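PDB 4OPF: Nrps/pks from Streptomyces albus, which probably serves as a ketosynthase domain of an "AT-less" type I polyketide synthase assembly line in oxazolomycin biosynthesis. Local coordinates for residues I9-M14 / R244-L249; S15-G20 / L84-L89; A166-A171 / I252-D257; I292-A297 / C322-V327. One frame throughout, in Å; residues are numbered along the deposited sequence.

Contact 1. Residues I9-M14 / R244-L249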
# COMPACT_ATOMS: atom_id res chain seq x y z
N ILE A 9 2.84 16.59 8.95
CA ILE A 9 3.92 15.60 9.03
C ILE A 9 5.20 16.30 8.67
O ILE A 9 5.27 16.87 7.59
CB ILE A 9 3.61 14.46 8.08
CG1 ILE A 9 2.46 13.61 8.61
CG2 ILE A 9 4.82 13.56 7.83
CD1 ILE A 9 1.81 12.80 7.49
N ALA A 10 6.20 16.26 9.56
CA ALA A 10 7.50 16.84 9.29
C ALA A 10 8.40 15.93 8.46
O ALA A 10 8.46 14.72 8.68
CB ALA A 10 8.21 17.13 10.60
N VAL A 11 9.10 16.52 7.51
CA VAL A 11 10.22 15.87 6.85
C VAL A 11 11.42 16.16 7.72
O VAL A 11 11.85 17.30 7.75
CB VAL A 11 10.43 16.47 5.47
CG1 VAL A 11 11.63 15.81 4.80
CG2 VAL A 11 9.18 16.28 4.66
N VAL A 12 11.90 15.18 8.48
CA VAL A 12 12.99 15.38 9.38
C VAL A 12 14.33 14.96 8.83
O VAL A 12 15.35 15.19 9.49
CB VAL A 12 12.75 14.73 10.75
CG1 VAL A 12 11.42 15.17 11.33
CG2 VAL A 12 12.82 13.20 10.69
N GLY A 13 14.37 14.35 7.65
CA GLY A 13 15.61 14.04 7.05
C GLY A 13 15.42 13.60 5.62
O GLY A 13 14.34 13.10 5.26
N MSE A 14 16.44 13.80 4.79
CA MSE A 14 16.32 13.44 3.41
C MSE A 14 17.65 13.26 2.77
O MSE A 14 18.62 13.88 3.16
CB MSE A 14 15.56 14.51 2.64
CG MSE A 14 16.20 15.90 2.81
SE MSE A 14 15.03 17.36 2.04
CE MSE A 14 13.92 16.30 1.01
N ARG A 244 15.31 18.31 13.18
CA ARG A 244 15.30 19.19 12.02
C ARG A 244 13.93 19.07 11.31
O ARG A 244 13.31 17.98 11.31
CB ARG A 244 16.41 18.76 11.06
CG ARG A 244 17.80 18.60 11.70
CD ARG A 244 18.85 18.25 10.67
NE ARG A 244 19.20 19.41 9.86
CZ ARG A 244 19.75 19.37 8.66
NH1 ARG A 244 19.99 18.22 8.07
NH2 ARG A 244 20.02 20.51 8.03
N VAL A 245 13.38 20.16 10.83
CA VAL A 245 12.17 20.11 10.06
C VAL A 245 12.45 20.86 8.80
O VAL A 245 12.46 22.08 8.80
CB VAL A 245 10.99 20.79 10.78
CG1 VAL A 245 9.77 20.76 9.88
CG2 VAL A 245 10.68 20.12 12.11
N HIS A 246 12.61 20.14 7.70
CA HIS A 246 12.87 20.72 6.40
C HIS A 246 11.63 21.28 5.72
O HIS A 246 11.71 22.23 4.96
CB HIS A 246 13.40 19.64 5.46
CG HIS A 246 14.72 19.08 5.86
ND1 HIS A 246 15.79 19.87 6.19
CD2 HIS A 246 15.15 17.80 5.98
CE1 HIS A 246 16.83 19.10 6.48
NE2 HIS A 246 16.48 17.85 6.32
N ALA A 247 10.50 20.63 5.93
CA ALA A 247 9.23 21.09 5.44
C ALA A 247 8.15 20.26 6.11
O ALA A 247 8.44 19.29 6.82
CB ALA A 247 9.15 20.97 3.92
N VAL A 248 6.92 20.65 5.91
CA VAL A 248 5.78 19.97 6.44
C VAL A 248 4.87 19.51 5.30
O VAL A 248 4.43 20.31 4.44
CB VAL A 248 5.00 20.92 7.38
CG1 VAL A 248 3.76 20.27 7.95
CG2 VAL A 248 5.91 21.33 8.53
N LEU A 249 4.52 18.22 5.34
CA LEU A 249 3.47 17.69 4.46
C LEU A 249 2.12 17.96 5.08
O LEU A 249 1.85 17.51 6.20
CB LEU A 249 3.65 16.19 4.23
CG LEU A 249 2.54 15.48 3.45
CD1 LEU A 249 2.56 15.88 2.01
CD2 LEU A 249 2.78 13.99 3.56
O HOH W 1 15.96 15.53 12.38
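The imidazole of His246 and the selenomethionine side chain of Met14 meet at a slant, with Met14 SE 4.4 Å from the centroid of the His246 ring and 33° off its normal. Met14 gets there because its CG occupies the crowded position between the backbone N and the carbonyl carbon (chi1 55°); CG itself then approaches the ring to 3.8 Å at His246 CD2. Within segment 244-249, CE1 of His246 lies over the centre of one face of the Arg244 guanidinium, 3.5 Å above its plane. Asp94 fastens both groups, pairing with Arg244 NH1 in a salt bridge and accepting from His246 NE2, so the buried imidazole is held against turning.

The apolar side chains sort onto two faces. Ile9 and Leu249 share one, where Ile9 CD1 lies 4.2 Å from Leu249 CD2 and both side chains reach helix 162-175. Ala10 and Val248 occupy the other, and there Ala10 CB rests 4.0 Å from Val245 CG1. Between these two layers the backbones run antiparallel: Ile9 and Leu249 exchange two bonds, Val11 N donates to Ala247 O, and His246 N meets Val11 O at 2.9 Å. Beyond this ladder a water takes over, donating to Val12 O and accepting from Arg244 N.

On its far edge strand 9-17 carries a classic beta bulge, Val12 and Gly13 both facing Leu231 of strand 226-234. Antiparallel pairing of the first strand with strand 247-256, at the join between the two similar halves of the chain, fits the thiolase-type fold of ketosynthases.

Contact 2. Residues S15-G20 / L84-L89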
# COMPACT_ATOMS: atom_id res chain seq x y z
N SER A 15 17.67 12.44 1.74
CA SER A 15 18.83 12.20 0.94
C SER A 15 18.36 11.83 -0.43
O SER A 15 17.21 11.42 -0.64
CB SER A 15 19.63 11.03 1.46
OG SER A 15 20.92 11.06 0.82
N GLY A 16 19.25 11.95 -1.39
CA GLY A 16 18.95 11.51 -2.75
C GLY A 16 20.09 11.68 -3.74
O GLY A 16 21.10 12.26 -3.41
N ARG A 17 19.89 11.14 -4.94
CA ARG A 17 20.91 11.10 -5.96
C ARG A 17 20.20 11.11 -7.29
O ARG A 17 19.32 10.32 -7.48
CB ARG A 17 21.69 9.80 -5.79
CG ARG A 17 23.00 9.79 -6.46
CD ARG A 17 23.85 8.54 -6.21
NE ARG A 17 23.81 8.09 -4.81
CZ ARG A 17 24.56 7.08 -4.32
NH1 ARG A 17 24.46 6.72 -3.05
NH2 ARG A 17 25.43 6.42 -5.12
N PHE A 18 20.58 12.01 -8.20
CA PHE A 18 19.90 12.15 -9.49
C PHE A 18 20.94 12.45 -10.56
O PHE A 18 22.07 12.76 -10.24
CB PHE A 18 18.88 13.30 -9.39
CG PHE A 18 17.80 13.04 -8.39
CD1 PHE A 18 16.80 12.15 -8.66
CD2 PHE A 18 17.83 13.64 -7.16
CE1 PHE A 18 15.82 11.85 -7.72
CE2 PHE A 18 16.86 13.36 -6.21
CZ PHE A 18 15.85 12.45 -6.49
N PRO A 19 20.58 12.31 -11.84
CA PRO A 19 21.56 12.62 -12.88
C PRO A 19 22.14 14.01 -12.69
O PRO A 19 21.42 14.93 -12.38
CB PRO A 19 20.74 12.49 -14.17
CG PRO A 19 19.65 11.53 -13.81
CD PRO A 19 19.30 11.85 -12.39
N GLY A 20 23.44 14.13 -12.79
CA GLY A 20 24.15 15.37 -12.58
C GLY A 20 24.19 15.80 -11.13
O GLY A 20 24.67 16.89 -10.84
N LEU A 84 19.27 1.89 -2.34
CA LEU A 84 18.34 2.29 -1.28
C LEU A 84 18.95 2.15 0.11
O LEU A 84 18.68 2.96 1.00
CB LEU A 84 17.08 1.46 -1.30
CG LEU A 84 16.03 1.95 -2.26
CD1 LEU A 84 14.89 0.94 -2.19
CD2 LEU A 84 15.49 3.34 -1.88
N LEU A 85 19.72 1.09 0.33
CA LEU A 85 20.40 0.93 1.63
C LEU A 85 21.34 2.13 1.94
O LEU A 85 21.30 2.69 3.03
CB LEU A 85 21.22 -0.38 1.67
CG LEU A 85 20.36 -1.63 1.86
CD1 LEU A 85 21.18 -2.87 1.56
CD2 LEU A 85 19.88 -1.70 3.30
N GLU A 86 22.14 2.51 0.96
CA GLU A 86 23.02 3.68 1.10
C GLU A 86 22.22 4.93 1.34
O GLU A 86 22.52 5.69 2.25
CB GLU A 86 23.88 3.98 -0.13
CG GLU A 86 25.02 3.09 -0.37
CD GLU A 86 25.98 3.58 -1.47
OE1 GLU A 86 25.79 4.66 -2.11
OE2 GLU A 86 26.97 2.83 -1.71
N GLU A 87 21.27 5.18 0.48
CA GLU A 87 20.54 6.44 0.60
C GLU A 87 19.70 6.52 1.85
O GLU A 87 19.48 7.60 2.37
CB GLU A 87 19.67 6.70 -0.59
CG GLU A 87 20.49 7.01 -1.81
CD GLU A 87 21.32 8.30 -1.66
OE1 GLU A 87 20.88 9.32 -1.03
OE2 GLU A 87 22.43 8.26 -2.17
N THR A 88 19.17 5.39 2.33
CA THR A 88 18.42 5.41 3.59
C THR A 88 19.40 5.73 4.72
O THR A 88 19.08 6.57 5.57
CB THR A 88 17.68 4.10 3.83
OG1 THR A 88 16.77 3.89 2.74
CG2 THR A 88 16.98 4.10 5.19
N LEU A 89 20.58 5.10 4.74
CA LEU A 89 21.59 5.47 5.70
C LEU A 89 21.88 6.97 5.64
O LEU A 89 21.96 7.61 6.69
CB LEU A 89 22.86 4.68 5.50
CG LEU A 89 24.02 5.08 6.41
CD1 LEU A 89 23.72 4.85 7.89
CD2 LEU A 89 25.23 4.30 5.97
O HOH W 2 26.72 3.80 -4.69
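Arg17 overlaps the carboxylates of Glu86 and Glu87 with the edge of its guanidinium, and the three residues form a salt-bridge network. The grip on Glu87 is side-on: NE and NH1 of Arg17 converge on a single oxygen, with NH1 2.7 Å from Glu87 OE2. NH1 uses the anti lone pair of that oxygen, while NE comes in on the same anti side but out of the carboxylate plane. With both nitrogens on one oxygen and the planes 75° apart, this is not the coplanar, two-oxygen pairing.

Glu86 is met differently. Its OE1 receives Arg17 NH1 at 2.6 Å in a nearly straight bond (174°), and here the planes are close to coplanar. A water bridges Arg17 NH2 and Glu86 OE1, and Arg428 adds a second positive partner to that oxygen, an arrangement that would probably stabilise the carboxylate as an anion.

The remaining oxygen of Glu87 turns to the strand. A bend at chi2 (-63°) spreads the carboxylate between two residues, so that OE1 accepts from Ser15 OG at 2.5 Å while OE2 stays with Arg17.

The polar cluster thus ties the end of strand 9-17 to helix 79-95, the two running in roughly opposed directions. Val227 and Val229 of the adjoining strand 226-234 pack on Glu87, and Leu85 and Thr88, on the same helix, pack on helix 138-147.

Contact 3. Residues A166-A171 / I252-D257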
# COMPACT_ATOMS: atom_id res chain seq x y z
N ALA A 166 3.47 5.87 -2.27
CA ALA A 166 4.17 5.41 -1.03
C ALA A 166 4.07 6.49 0.06
O ALA A 166 3.80 6.21 1.22
CB ALA A 166 5.67 5.13 -1.35
N LEU A 167 4.25 7.74 -0.32
CA LEU A 167 4.04 8.87 0.63
C LEU A 167 2.62 8.93 1.28
O LEU A 167 2.45 9.17 2.47
CB LEU A 167 4.40 10.21 -0.08
CG LEU A 167 4.33 11.44 0.81
CD1 LEU A 167 5.32 11.34 1.94
CD2 LEU A 167 4.66 12.68 -0.02
N HIS A 168 1.61 8.62 0.49
CA HIS A 168 0.25 8.54 0.94
C HIS A 168 0.08 7.37 1.94
O HIS A 168 -0.58 7.55 2.96
CB HIS A 168 -0.63 8.34 -0.27
CG HIS A 168 -2.08 8.25 0.02
ND1 HIS A 168 -2.82 7.12 -0.25
CD2 HIS A 168 -2.92 9.12 0.63
CE1 HIS A 168 -4.07 7.32 0.11
NE2 HIS A 168 -4.15 8.52 0.67
N HIS A 169 0.66 6.21 1.65
CA HIS A 169 0.55 5.08 2.64
C HIS A 169 1.26 5.52 3.92
O HIS A 169 0.75 5.33 4.98
CB HIS A 169 1.24 3.85 2.12
CG HIS A 169 0.56 3.19 0.97
ND1 HIS A 169 -0.81 3.09 0.86
CD2 HIS A 169 1.07 2.55 -0.11
CE1 HIS A 169 -1.12 2.47 -0.27
NE2 HIS A 169 0.00 2.14 -0.88
N ALA A 170 2.40 6.22 3.82
CA ALA A 170 3.08 6.64 5.01
C ALA A 170 2.24 7.63 5.82
O ALA A 170 2.12 7.51 7.06
CB ALA A 170 4.41 7.25 4.69
N ALA A 171 1.68 8.61 5.15
CA ALA A 171 0.84 9.62 5.85
C ALA A 171 -0.38 8.98 6.53
O ALA A 171 -0.71 9.33 7.66
CB ALA A 171 0.36 10.65 4.86
N ILE A 252 -2.06 14.97 1.29
CA ILE A 252 -1.77 14.15 0.12
C ILE A 252 -2.99 13.32 -0.23
O ILE A 252 -3.68 12.86 0.68
CB ILE A 252 -0.50 13.33 0.29
CG1 ILE A 252 -0.32 12.45 -0.93
CG2 ILE A 252 -0.58 12.48 1.55
CD1 ILE A 252 1.06 11.99 -1.08
N ALA A 253 -3.29 13.19 -1.53
CA ALA A 253 -4.42 12.43 -1.98
C ALA A 253 -4.04 11.62 -3.18
O ALA A 253 -3.13 12.00 -3.91
CB ALA A 253 -5.55 13.33 -2.36
N VAL A 254 -4.73 10.48 -3.36
CA VAL A 254 -4.51 9.55 -4.44
C VAL A 254 -5.87 9.17 -4.98
O VAL A 254 -6.79 8.96 -4.22
CB VAL A 254 -3.76 8.32 -3.96
CG1 VAL A 254 -3.68 7.23 -5.04
CG2 VAL A 254 -2.37 8.72 -3.53
N ASN A 255 -6.00 9.01 -6.28
CA ASN A 255 -7.25 8.47 -6.83
C ASN A 255 -6.89 7.74 -8.12
O ASN A 255 -5.71 7.47 -8.40
CB ASN A 255 -8.34 9.57 -7.00
CG ASN A 255 -8.07 10.53 -8.18
OD1 ASN A 255 -7.20 10.31 -8.99
ND2 ASN A 255 -8.86 11.57 -8.27
N ASN A 256 -7.91 7.33 -8.86
CA ASN A 256 -7.73 6.59 -10.09
C ASN A 256 -8.62 7.19 -11.16
O ASN A 256 -9.76 7.55 -10.90
CB ASN A 256 -8.17 5.13 -9.91
CG ASN A 256 -7.59 4.24 -10.96
OD1 ASN A 256 -8.23 3.96 -11.95
ND2 ASN A 256 -6.37 3.79 -10.75
N ASP A 257 -8.12 7.19 -12.40
CA ASP A 257 -8.91 7.62 -13.53
C ASP A 257 -10.16 6.78 -13.78
O ASP A 257 -11.08 7.20 -14.49
CB ASP A 257 -8.07 7.50 -14.80
CG ASP A 257 -7.02 8.55 -14.90
OD1 ASP A 257 -7.16 9.60 -14.25
OD2 ASP A 257 -6.04 8.30 -15.66
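This is apolar helix-on-sheet packing inside the layered thiolase fold: helix 162-175 lies between strands of the two halves, resting on strand 247-256 here and on strands 107-112 and 181-188 through Ala166, Leu167 and Ala170. The axes of the short segments approach to 8.2 Å, close enough for their side chains to touch.

Ile252 makes the largest share of the packing, His168 nearly as much. Ile252 CG1 is anti to the backbone N (chi1 177°), which sends CD1 forward to the helix, where it settles 3.8 Å from Leu167 CD2 and also nears the backbone N of His168. The other branch, CG2, faces Ala171, with Ile252 CG2 3.9 Å from Ala171 CB. The isoleucine therefore sits against one turn of helix, touching it with both branches.

His168 covers the next inward-pointing residue of the strand. With CG anti to its own backbone N (chi1 -179°), the imidazole extends across the contact and presents one face to Val254 in a CH-pi contact. Its polar end looks further out: NE2 bonds to Asp178 of the second subunit, and the rings of His169 from both subunits stack nearby, so this packing backs directly onto the dimer interface. Replacing His168 by an alanine is likely to strip the aromatic cover from Val254 and leave Asp178 of the second subunit without this partner.

Strand 247-256 continues to the interface as well, Val254 packing on Pro152 of the second subunit. At the heart of the CH-pi contact, Val254 CG2 stands 3.9 Å from the centroid of the His168 ring and closest to its CG atom, at 3.6 Å.

Contact 4. Residues I292-A297 / C322-V327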
# COMPACT_ATOMS: atom_id res chain seq x y z
N ILE A 292 3.57 25.00 -8.05
CA ILE A 292 3.22 23.63 -8.32
C ILE A 292 4.31 22.99 -9.22
O ILE A 292 4.58 23.47 -10.32
CB ILE A 292 1.89 23.55 -9.04
CG1 ILE A 292 0.83 24.26 -8.18
CG2 ILE A 292 1.49 22.13 -9.33
CD1 ILE A 292 -0.50 24.26 -8.81
N GLU A 293 4.92 21.94 -8.70
CA GLU A 293 5.68 21.00 -9.50
C GLU A 293 4.67 20.09 -10.24
O GLU A 293 4.07 19.19 -9.67
CB GLU A 293 6.62 20.20 -8.61
CG GLU A 293 7.32 18.98 -9.27
CD GLU A 293 8.44 19.32 -10.24
OE1 GLU A 293 8.84 20.54 -10.26
OE2 GLU A 293 8.92 18.38 -10.99
N THR A 294 4.53 20.34 -11.53
CA THR A 294 3.49 19.78 -12.35
C THR A 294 3.85 18.34 -12.74
O THR A 294 4.99 17.92 -12.68
CB THR A 294 3.33 20.58 -13.67
OG1 THR A 294 4.57 20.56 -14.41
CG2 THR A 294 2.96 22.01 -13.39
N ASN A 295 2.85 17.61 -13.21
CA ASN A 295 3.03 16.30 -13.78
C ASN A 295 3.90 16.31 -15.01
O ASN A 295 4.80 15.50 -15.16
CB ASN A 295 1.71 15.69 -14.13
CG ASN A 295 1.87 14.28 -14.62
OD1 ASN A 295 2.50 13.46 -13.97
ND2 ASN A 295 1.37 14.01 -15.81
N ALA A 296 3.61 17.23 -15.91
CA ALA A 296 4.46 17.48 -17.04
C ALA A 296 4.65 16.26 -17.91
O ALA A 296 5.75 15.76 -18.09
CB ALA A 296 5.80 18.05 -16.58
N ALA A 297 3.57 15.78 -18.46
CA ALA A 297 3.60 14.55 -19.23
C ALA A 297 4.48 14.70 -20.47
O ALA A 297 5.09 13.75 -20.88
CB ALA A 297 2.19 14.15 -19.66
N CYS A 322 0.36 32.03 -9.94
CA CYS A 322 0.70 30.65 -9.60
C CYS A 322 1.85 30.20 -10.48
O CYS A 322 1.71 30.16 -11.68
CB CYS A 322 -0.49 29.70 -9.78
SG CYS A 322 -0.22 28.03 -9.06
N SER A 323 2.97 29.88 -9.84
CA SER A 323 4.18 29.53 -10.52
C SER A 323 4.30 28.01 -10.75
O SER A 323 4.10 27.23 -9.84
CB SER A 323 5.32 30.09 -9.69
OG SER A 323 6.50 29.93 -10.40
N LEU A 324 4.53 27.60 -11.99
CA LEU A 324 4.56 26.19 -12.39
C LEU A 324 5.96 25.80 -12.81
O LEU A 324 6.67 26.58 -13.45
CB LEU A 324 3.65 25.91 -13.58
CG LEU A 324 2.19 26.35 -13.45
CD1 LEU A 324 1.35 25.80 -14.57
CD2 LEU A 324 1.58 25.91 -12.15
N GLY A 325 6.32 24.58 -12.48
CA GLY A 325 7.57 24.01 -12.86
C GLY A 325 7.58 22.49 -13.07
O GLY A 325 6.55 21.79 -13.00
N SER A 326 8.77 22.00 -13.40
CA SER A 326 9.05 20.59 -13.56
C SER A 326 10.53 20.30 -13.52
O SER A 326 11.29 20.99 -14.20
CB SER A 326 8.53 20.16 -14.96
OG SER A 326 8.89 18.80 -15.21
N VAL A 327 10.95 19.18 -12.89
CA VAL A 327 12.33 18.75 -12.89
C VAL A 327 12.71 18.03 -14.14
O VAL A 327 13.90 17.75 -14.36
CB VAL A 327 12.71 17.75 -11.75
CG1 VAL A 327 12.64 18.44 -10.45
CG2 VAL A 327 11.79 16.56 -11.67
O HOH W 3 7.52 17.23 -13.41
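A beta-alpha-beta unit closes here: strand 291-293, helix 300-314 and strand 322-325, the two strands lying side by side and parallel. Ile292 N donates to Ser323 O, and Gly325 N returns a bond to Ile292 O at 3.0 Å. On one face Ile292 meets its neighbours with two parts of its side chain, CD1 lying 3.8 Å from Cys322 SG and CB touching Leu324 CD2; helix 300-314 packs on the same side chain.

Just past the end of strand 291-293, Thr294 clasps the carbonyl of Gly325 twice. Its OG1 lies between backbone N and carbonyl carbon (chi1 60°), which brings it 2.7 Å from Gly325 O, while Thr294 N reaches that oxygen from the opposite face of the carbonyl plane.

Glu293 folds over the chain turn. Bent at chi2 (74°), it offers OE2 through the syn lone pair to Val327 N at 2.9 Å, while OE1 forms a salt bridge with Lys345 of helix 338-352. Water joins Glu293 OE2, Thr294 O and Ser326 OG, and Ser326 OG also caps Lys328 N at the start of helix 328-331. With an alanine here in place of Glu293, Lys345 would probably be left without this counter-charge and Val327 N without its acceptor.

The buried Glu293 carboxylate thus answers a backbone N-H with one oxygen and a lysine charge with the other, and this double engagement of a single group probably favours its ionised form.

How the contacts relate
None of the four contacts is a surface patch: each is buried, though contact 3 alone backs onto the second subunit. Contacts 1 and 2 divide strand 9-17 between them, the first pairing it within the sheet and the second fastening it to helix 79-95. Contacts 1 and 3 share strand 247-256 and touch, Ile9 CD1 lying 3.7 Å from Ala171 CB, so their apolar side chains join. Contact 4 lies wholly in the C-terminal half, its centre about 21 Å from that of contact 1, and touches none of the others. Chemistry follows place: an antiparallel backbone ladder in contact 1, a parallel one in contact 4, whose carboxylate also reaches an outside lysine, charge across contact 2, apolar packing in contact 3.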